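Local coordinates for protein fimbrin (PDB 1RT8) that binds and crosslinks actin filaments through its calponin homology domains, serving cell polarity, cytokinesis, mating and spore formation, at residues A[126-129]-A[130-134]; A[197-200]-A[201-205]; A[236-239]-A[240-244]. All blocks are in the same frame, centred on the assembly; numbering follows the deposited sequence.

Interaction 1. Residues A[126-129]-A[130-134]; sequences QIIR and RGLLG. With SO4 (sulfate ion), chain C.
The carbonyl of Ile128 is forked between two amides: Gly131 N and Leu132 N both reach Ile128 O, each weakly and at 3.2 Å. Leu132 N also has a weak bond to Arg129 O, whereas two residues earlier Arg130 N still gives Gln126 O a regular helical bond of 3.0 Å. The side chain of Leu132 folds back over the same turn, its CG opposite its own carbonyl carbon (chi1 -63°), so that CD2 lies 4.1 Å from Ile128 CG2 and CD1 3.7 Å from Arg129 CA. An alanine here is likely to leave a gap beside Ile128 and Ala256 of helix 248-261, on which the leucine also rests. Arg129, extended from CG to NE, offers NH1 and NH2 to one sulfate oxygen, O1, in two weak bonds; the ion probably comes from the crystallisation liquor, and the stronger partner is Glu163, which forms a salt bridge with NH2. At Gly134 phi turns positive, where a side chain would jam against the carbonyl of Leu133. The arrangement is that of a helix C-terminus where i to i+4 bonding gives way to weaker i to i+3 bonds, here on the last helix of the first calponin homology domain, which packs against the second.

Interaction 2. Residues A[197-200]-A[201-205]; sequences TVLL and NQLAP
Asn201 bonds back to Thr197 where helix 194-203, one of the helices of the second calponin homology domain, enters its last turns, and the contact is an ordinary series of i to i+4 bonds running to a helical C-terminus. Asn201 N donates to Thr197 O at 3.0 Å, and its CB brushes the same carbonyl. With CG turned opposite its backbone N (chi1 169°), the amide leads off the helix, and ND2 bonds to Cys208 O in the chain that follows; a short polar side chain suits a place where the helix meets a loop. Gln202 N comes next, bonding to Val198 O at 2.8 Å and only weakly to Leu199 O; its flexible chain bends at chi2 and suits a partly exposed position, though it still touches Ala177. Leu203 carries the apolar part of the contact. Its N donates to Leu199 O at 2.8 Å, approaching nearly along the C=O axis (C=O...N 162°), and its CG sits 3.9 Å from Leu199 CD1, the two leucines slanting across one another. Both also meet His173 of helix 162-176 and Leu258 of helix 248-261, so branched apolar residues one turn apart suit a face packed against both helices. Ala204 leaves helical angles for an extended conformation, as residues before proline commonly do. Pro205, having no N-H, cannot extend the series, and the last bond is Ala204 N to Leu200 O, at 3.0 Å.

Interaction 3. Residues A[236-239]-A[240-244]; sequences KYLT and PTAMV
Thr239 meets the chain after it as the N-cap of helix 240-244, its extended backbone (phi/psi -119°/160°) turning into helical angles at Pro240, and its O receives Met243 N at 2.8 Å, closing the first turn. Its side chain caps the turn as well: OG1 stands between its own backbone N and carbonyl carbon (chi1 62°), which aims it at Ala242 N, 3.0 Å away. Pro240 suits the first helical position, where no N-H is needed, and Ala242 has a methyl small enough to lie beside the threonine oxygen. Leu238 and Met243 flank the cap as a hydrophobic staple. The leucine crosses the methionine at about a right angle, with Leu238 CD2 3.6 Å from Met243 CE, while Leu238 CD1 reaches Ala242 CB at 4.0 Å. Tyr196 of helix 194-203 touches both staple residues. The Thr239 hydroxyl is also hydrogen-bonded to Glu12 OE1, and that of Thr241 to Glu12 OE2, so one carboxylate of helix 11-25, in the first calponin homology domain, spans both threonines. Placed at a helix N-terminus, its negative charge is probably stabilised by the helix dipole, making the cap a polar link between the two domains.

Overall arrangement
Along the chain the three contacts follow one another: interaction 1 in the first calponin homology domain, then interactions 2 and 3 in the second, all within the first actin-binding region. Interactions 2 and 3 have centres about 18 Å apart, as do interactions 1 and 3, while 1 and 2 lie about 25 Å apart between centres; none touches another, although 1 and 3 approach to about 4 Å between nearest atoms. Helix 248-261 is met by all three, and helix 162-176 by interactions 1 and 2. Two are helix C-terminal ends and one is a helix start. Interactions 1 and 3 each reach across to the other domain, consistent with a compact pairing of the two domains, whereas the neighbours named for interaction 2 belong to its own domain.

Interaction 1. Residues A[126-129]-A[130-134]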
loop_
_atom_site.group_PDB
_atom_site.type_symbol
_atom_site.label_atom_id
_atom_site.label_comp_id
_atom_site.label_asym_id
_atom_site.label_seq_id
_atom_site.Cartn_x
_atom_site.Cartn_y
_atom_site.Cartn_z
ATOM N N GLN A 126 -9.400 2.509 3.221
ATOM C CA GLN A 126 -8.023 2.517 2.741
ATOM C C GLN A 126 -7.831 1.451 1.667
ATOM O O GLN A 126 -7.168 1.695 0.650
ATOM C CB GLN A 126 -7.031 2.285 3.888
ATOM C CG GLN A 126 -6.933 3.438 4.896
ATOM C CD GLN A 126 -6.490 4.755 4.258
ATOM O OE1 GLN A 126 -5.530 4.798 3.480
ATOM N NE2 GLN A 126 -7.186 5.839 4.596
ATOM N N ILE A 127 -8.413 0.270 1.888
ATOM C CA ILE A 127 -8.299 -0.814 0.908
ATOM C C ILE A 127 -8.994 -0.435 -0.408
ATOM O O ILE A 127 -8.419 -0.614 -1.486
ATOM C CB ILE A 127 -8.885 -2.143 1.454
ATOM C CG1 ILE A 127 -8.078 -2.591 2.682
ATOM C CG2 ILE A 127 -8.809 -3.241 0.395
ATOM C CD1 ILE A 127 -8.574 -3.877 3.326
ATOM N N ILE A 128 -10.212 0.102 -0.317
ATOM C CA ILE A 128 -10.977 0.513 -1.498
ATOM C C ILE A 128 -10.251 1.610 -2.261
ATOM O O ILE A 128 -10.185 1.585 -3.495
ATOM C CB ILE A 128 -12.378 1.044 -1.126
ATOM C CG1 ILE A 128 -13.276 -0.104 -0.657
ATOM C CG2 ILE A 128 -13.013 1.740 -2.338
ATOM C CD1 ILE A 128 -14.657 0.349 -0.238
ATOM N N ARG A 129 -9.719 2.581 -1.521
ATOM C CA ARG A 129 -8.988 3.695 -2.115
ATOM C C ARG A 129 -7.749 3.214 -2.853
ATOM O O ARG A 129 -7.461 3.683 -3.947
ATOM C CB ARG A 129 -8.598 4.701 -1.029
ATOM C CG ARG A 129 -7.624 5.788 -1.475
ATOM C CD ARG A 129 -7.465 6.846 -0.383
ATOM N NE ARG A 129 -6.492 7.877 -0.726
ATOM C CZ ARG A 129 -5.179 7.677 -0.783
ATOM N NH1 ARG A 129 -4.675 6.477 -0.518
ATOM N NH2 ARG A 129 -4.366 8.679 -1.094
ATOM N N ARG A 130 -7.019 2.276 -2.256
ATOM C CA ARG A 130 -5.817 1.745 -2.877
ATOM C C ARG A 130 -6.114 1.057 -4.212
ATOM O O ARG A 130 -5.273 1.044 -5.107
ATOM C CB ARG A 130 -5.121 0.759 -1.927
ATOM C CG ARG A 130 -3.942 -0.015 -2.547
ATOM C CD ARG A 130 -2.839 0.919 -3.027
ATOM N NE ARG A 130 -1.750 0.199 -3.691
ATOM C CZ ARG A 130 -1.850 -0.397 -4.879
ATOM N NH1 ARG A 130 -2.992 -0.368 -5.559
ATOM N NH2 ARG A 130 -0.804 -1.039 -5.387
ATOM N N GLY A 131 -7.314 0.506 -4.353
ATOM C CA GLY A 131 -7.664 -0.184 -5.584
ATOM C C GLY A 131 -8.303 0.647 -6.686
ATOM O O GLY A 131 -8.331 0.224 -7.841
ATOM N N LEU A 132 -8.798 1.831 -6.338
ATOM C CA LEU A 132 -9.468 2.713 -7.291
ATOM C C LEU A 132 -8.889 2.828 -8.700
ATOM O O LEU A 132 -9.618 2.655 -9.668
ATOM C CB LEU A 132 -9.614 4.110 -6.691
ATOM C CG LEU A 132 -10.487 4.183 -5.439
ATOM C CD1 LEU A 132 -10.511 5.614 -4.937
ATOM C CD2 LEU A 132 -11.898 3.698 -5.751
ATOM N N LEU A 133 -7.603 3.123 -8.838
ATOM C CA LEU A 133 -7.027 3.246 -10.179
ATOM C C LEU A 133 -6.500 1.941 -10.793
ATOM O O LEU A 133 -6.528 1.775 -12.009
ATOM C CB LEU A 133 -5.920 4.310 -10.196
ATOM C CG LEU A 133 -6.351 5.774 -10.003
ATOM C CD1 LEU A 133 -7.522 6.092 -10.922
ATOM C CD2 LEU A 133 -6.753 6.015 -8.560
ATOM N N GLY A 134 -6.018 1.023 -9.961
ATOM C CA GLY A 134 -5.515 -0.244 -10.475
ATOM C C GLY A 134 -4.058 -0.247 -10.909
ATOM O O GLY A 134 -3.185 0.174 -10.155
HETATM S S SO4 C . -0.653 8.122 -0.023
HETATM O O1 SO4 C . -2.086 7.613 0.536
HETATM O O2 SO4 C . -0.605 7.641 -1.390
HETATM O O3 SO4 C . -0.570 9.422 0.070
HETATM O O4 SO4 C . 0.284 7.377 0.777
#

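Interaction 2. Residues A[197-200]-A[201-205]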
loop_
_atom_site.group_PDB
_atom_site.type_symbol
_atom_site.label_atom_id
_atom_site.label_comp_id
_atom_site.label_asym_id
_atom_site.label_seq_id
_atom_site.Cartn_x
_atom_site.Cartn_y
_atom_site.Cartn_z
ATOM N N THR A 197 -20.899 18.430 -13.990
ATOM C CA THR A 197 -21.703 18.616 -15.200
ATOM C C THR A 197 -20.836 18.998 -16.403
ATOM O O THR A 197 -21.004 18.456 -17.489
ATOM C CB THR A 197 -22.775 19.704 -14.997
ATOM O OG1 THR A 197 -23.720 19.265 -14.015
ATOM C CG2 THR A 197 -23.509 19.987 -16.301
ATOM N N VAL A 198 -19.917 19.940 -16.215
ATOM C CA VAL A 198 -19.041 20.358 -17.304
ATOM C C VAL A 198 -18.126 19.194 -17.690
ATOM O O VAL A 198 -17.902 18.936 -18.874
ATOM C CB VAL A 198 -18.193 21.588 -16.894
ATOM C CG1 VAL A 198 -17.220 21.945 -17.996
ATOM C CG2 VAL A 198 -19.109 22.779 -16.617
ATOM N N LEU A 199 -17.610 18.482 -16.688
ATOM C CA LEU A 199 -16.738 17.334 -16.940
ATOM C C LEU A 199 -17.466 16.287 -17.787
ATOM O O LEU A 199 -16.963 15.855 -18.821
ATOM C CB LEU A 199 -16.281 16.698 -15.614
ATOM C CG LEU A 199 -15.547 15.350 -15.727
ATOM C CD1 LEU A 199 -14.288 15.508 -16.572
ATOM C CD2 LEU A 199 -15.201 14.824 -14.332
ATOM N N LEU A 200 -18.651 15.883 -17.345
ATOM C CA LEU A 200 -19.426 14.889 -18.078
ATOM C C LEU A 200 -19.771 15.351 -19.502
ATOM O O LEU A 200 -19.771 14.556 -20.444
ATOM C CB LEU A 200 -20.706 14.559 -17.311
ATOM C CG LEU A 200 -20.504 13.863 -15.965
ATOM C CD1 LEU A 200 -21.857 13.429 -15.411
ATOM C CD2 LEU A 200 -19.599 12.651 -16.142
ATOM N N ASN A 201 -20.066 16.638 -19.653
ATOM C CA ASN A 201 -20.397 17.184 -20.964
ATOM C C ASN A 201 -19.149 17.238 -21.839
ATOM O O ASN A 201 -19.223 17.130 -23.061
ATOM C CB ASN A 201 -21.000 18.585 -20.815
ATOM C CG ASN A 201 -21.124 19.309 -22.142
ATOM O OD1 ASN A 201 -20.269 20.121 -22.503
ATOM N ND2 ASN A 201 -22.183 19.003 -22.885
ATOM N N GLN A 202 -17.997 17.401 -21.203
ATOM C CA GLN A 202 -16.743 17.464 -21.929
ATOM C C GLN A 202 -16.346 16.053 -22.357
ATOM O O GLN A 202 -15.857 15.853 -23.463
ATOM C CB GLN A 202 -15.664 18.086 -21.037
ATOM C CG GLN A 202 -14.338 18.377 -21.719
ATOM C CD GLN A 202 -14.480 19.235 -22.964
ATOM O OE1 GLN A 202 -15.185 20.247 -22.967
ATOM N NE2 GLN A 202 -13.794 18.839 -24.029
ATOM N N LEU A 203 -16.585 15.074 -21.487
ATOM C CA LEU A 203 -16.242 13.682 -21.777
ATOM C C LEU A 203 -17.141 13.006 -22.814
ATOM O O LEU A 203 -16.670 12.193 -23.608
ATOM C CB LEU A 203 -16.269 12.843 -20.496
ATOM C CG LEU A 203 -15.208 13.080 -19.421
ATOM C CD1 LEU A 203 -15.422 12.067 -18.314
ATOM C CD2 LEU A 203 -13.798 12.951 -20.007
ATOM N N ALA A 204 -18.429 13.332 -22.795
ATOM C CA ALA A 204 -19.383 12.736 -23.732
ATOM C C ALA A 204 -20.479 13.733 -24.118
ATOM O O ALA A 204 -21.623 13.614 -23.680
ATOM C CB ALA A 204 -20.004 11.494 -23.106
ATOM N N PRO A 205 -20.144 14.717 -24.966
ATOM C CA PRO A 205 -21.097 15.744 -25.414
ATOM C C PRO A 205 -22.423 15.189 -25.921
ATOM O O PRO A 205 -23.445 15.876 -25.881
ATOM C CB PRO A 205 -20.335 16.466 -26.523
ATOM C CG PRO A 205 -18.895 16.278 -26.136
ATOM C CD PRO A 205 -18.865 14.842 -25.688
#

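Interaction 3. Residues A[236-239]-A[240-244]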
loop_
_atom_site.group_PDB
_atom_site.type_symbol
_atom_site.label_atom_id
_atom_site.label_comp_id
_atom_site.label_asym_id
_atom_site.label_seq_id
_atom_site.Cartn_x
_atom_site.Cartn_y
_atom_site.Cartn_z
ATOM N N LYS A 236 -21.640 5.422 -9.647
ATOM C CA LYS A 236 -21.129 4.570 -8.580
ATOM C C LYS A 236 -20.616 5.377 -7.386
ATOM O O LYS A 236 -20.018 6.446 -7.557
ATOM C CB LYS A 236 -19.986 3.705 -9.121
ATOM C CG LYS A 236 -20.331 2.854 -10.342
ATOM C CD LYS A 236 -21.295 1.740 -9.979
ATOM C CE LYS A 236 -21.431 0.730 -11.110
ATOM N NZ LYS A 236 -22.252 -0.440 -10.684
ATOM N N TYR A 237 -20.857 4.849 -6.186
ATOM C CA TYR A 237 -20.420 5.450 -4.921
ATOM C C TYR A 237 -21.110 6.726 -4.444
ATOM O O TYR A 237 -21.484 6.836 -3.273
ATOM C CB TYR A 237 -18.916 5.740 -4.945
ATOM C CG TYR A 237 -18.029 4.555 -5.214
ATOM C CD1 TYR A 237 -17.642 4.231 -6.511
ATOM C CD2 TYR A 237 -17.555 3.764 -4.167
ATOM C CE1 TYR A 237 -16.798 3.142 -6.763
ATOM C CE2 TYR A 237 -16.714 2.676 -4.405
ATOM C CZ TYR A 237 -16.340 2.371 -5.703
ATOM O OH TYR A 237 -15.511 1.295 -5.947
ATOM N N LEU A 238 -21.266 7.688 -5.348
ATOM C CA LEU A 238 -21.840 8.992 -5.011
ATOM C C LEU A 238 -23.361 9.130 -5.051
ATOM O O LEU A 238 -24.018 8.650 -5.971
ATOM C CB LEU A 238 -21.219 10.051 -5.927
ATOM C CG LEU A 238 -21.350 11.530 -5.560
ATOM C CD1 LEU A 238 -20.692 11.787 -4.210
ATOM C CD2 LEU A 238 -20.690 12.377 -6.648
ATOM N N THR A 239 -23.906 9.804 -4.044
ATOM C CA THR A 239 -25.339 10.054 -3.968
ATOM C C THR A 239 -25.543 11.569 -3.987
ATOM O O THR A 239 -24.620 12.333 -3.692
ATOM C CB THR A 239 -25.943 9.516 -2.663
ATOM O OG1 THR A 239 -25.343 10.189 -1.548
ATOM C CG2 THR A 239 -25.722 8.011 -2.551
ATOM N N PRO A 240 -26.756 12.023 -4.326
ATOM C CA PRO A 240 -27.026 13.464 -4.366
ATOM C C PRO A 240 -26.634 14.158 -3.070
ATOM O O PRO A 240 -26.007 15.215 -3.091
ATOM C CB PRO A 240 -28.527 13.522 -4.615
ATOM C CG PRO A 240 -28.768 12.294 -5.450
ATOM C CD PRO A 240 -27.954 11.255 -4.706
ATOM N N THR A 241 -26.998 13.549 -1.946
ATOM C CA THR A 241 -26.694 14.105 -0.630
ATOM C C THR A 241 -25.199 14.050 -0.303
ATOM O O THR A 241 -24.660 14.972 0.310
ATOM C CB THR A 241 -27.490 13.369 0.482
ATOM O OG1 THR A 241 -27.406 11.953 0.274
ATOM C CG2 THR A 241 -28.958 13.796 0.471
ATOM N N ALA A 242 -24.527 12.978 -0.717
ATOM C CA ALA A 242 -23.093 12.850 -0.461
ATOM C C ALA A 242 -22.333 13.864 -1.313
ATOM O O ALA A 242 -21.268 14.346 -0.926
ATOM C CB ALA A 242 -22.618 11.432 -0.778
ATOM N N MET A 243 -22.887 14.185 -2.476
ATOM C CA MET A 243 -22.263 15.152 -3.367
ATOM C C MET A 243 -22.313 16.544 -2.759
ATOM O O MET A 243 -21.287 17.218 -2.630
ATOM C CB MET A 243 -22.974 15.199 -4.719
ATOM C CG MET A 243 -22.336 16.210 -5.665
ATOM S SD MET A 243 -23.220 16.446 -7.216
ATOM C CE MET A 243 -22.973 14.890 -7.959
ATOM N N VAL A 244 -23.521 16.970 -2.404
ATOM C CA VAL A 244 -23.740 18.286 -1.815
ATOM C C VAL A 244 -23.026 18.415 -0.476
ATOM O O VAL A 244 -22.622 19.511 -0.082
ATOM C CB VAL A 244 -25.246 18.549 -1.618
ATOM C CG1 VAL A 244 -25.461 19.848 -0.863
ATOM C CG2 VAL A 244 -25.931 18.613 -2.970
#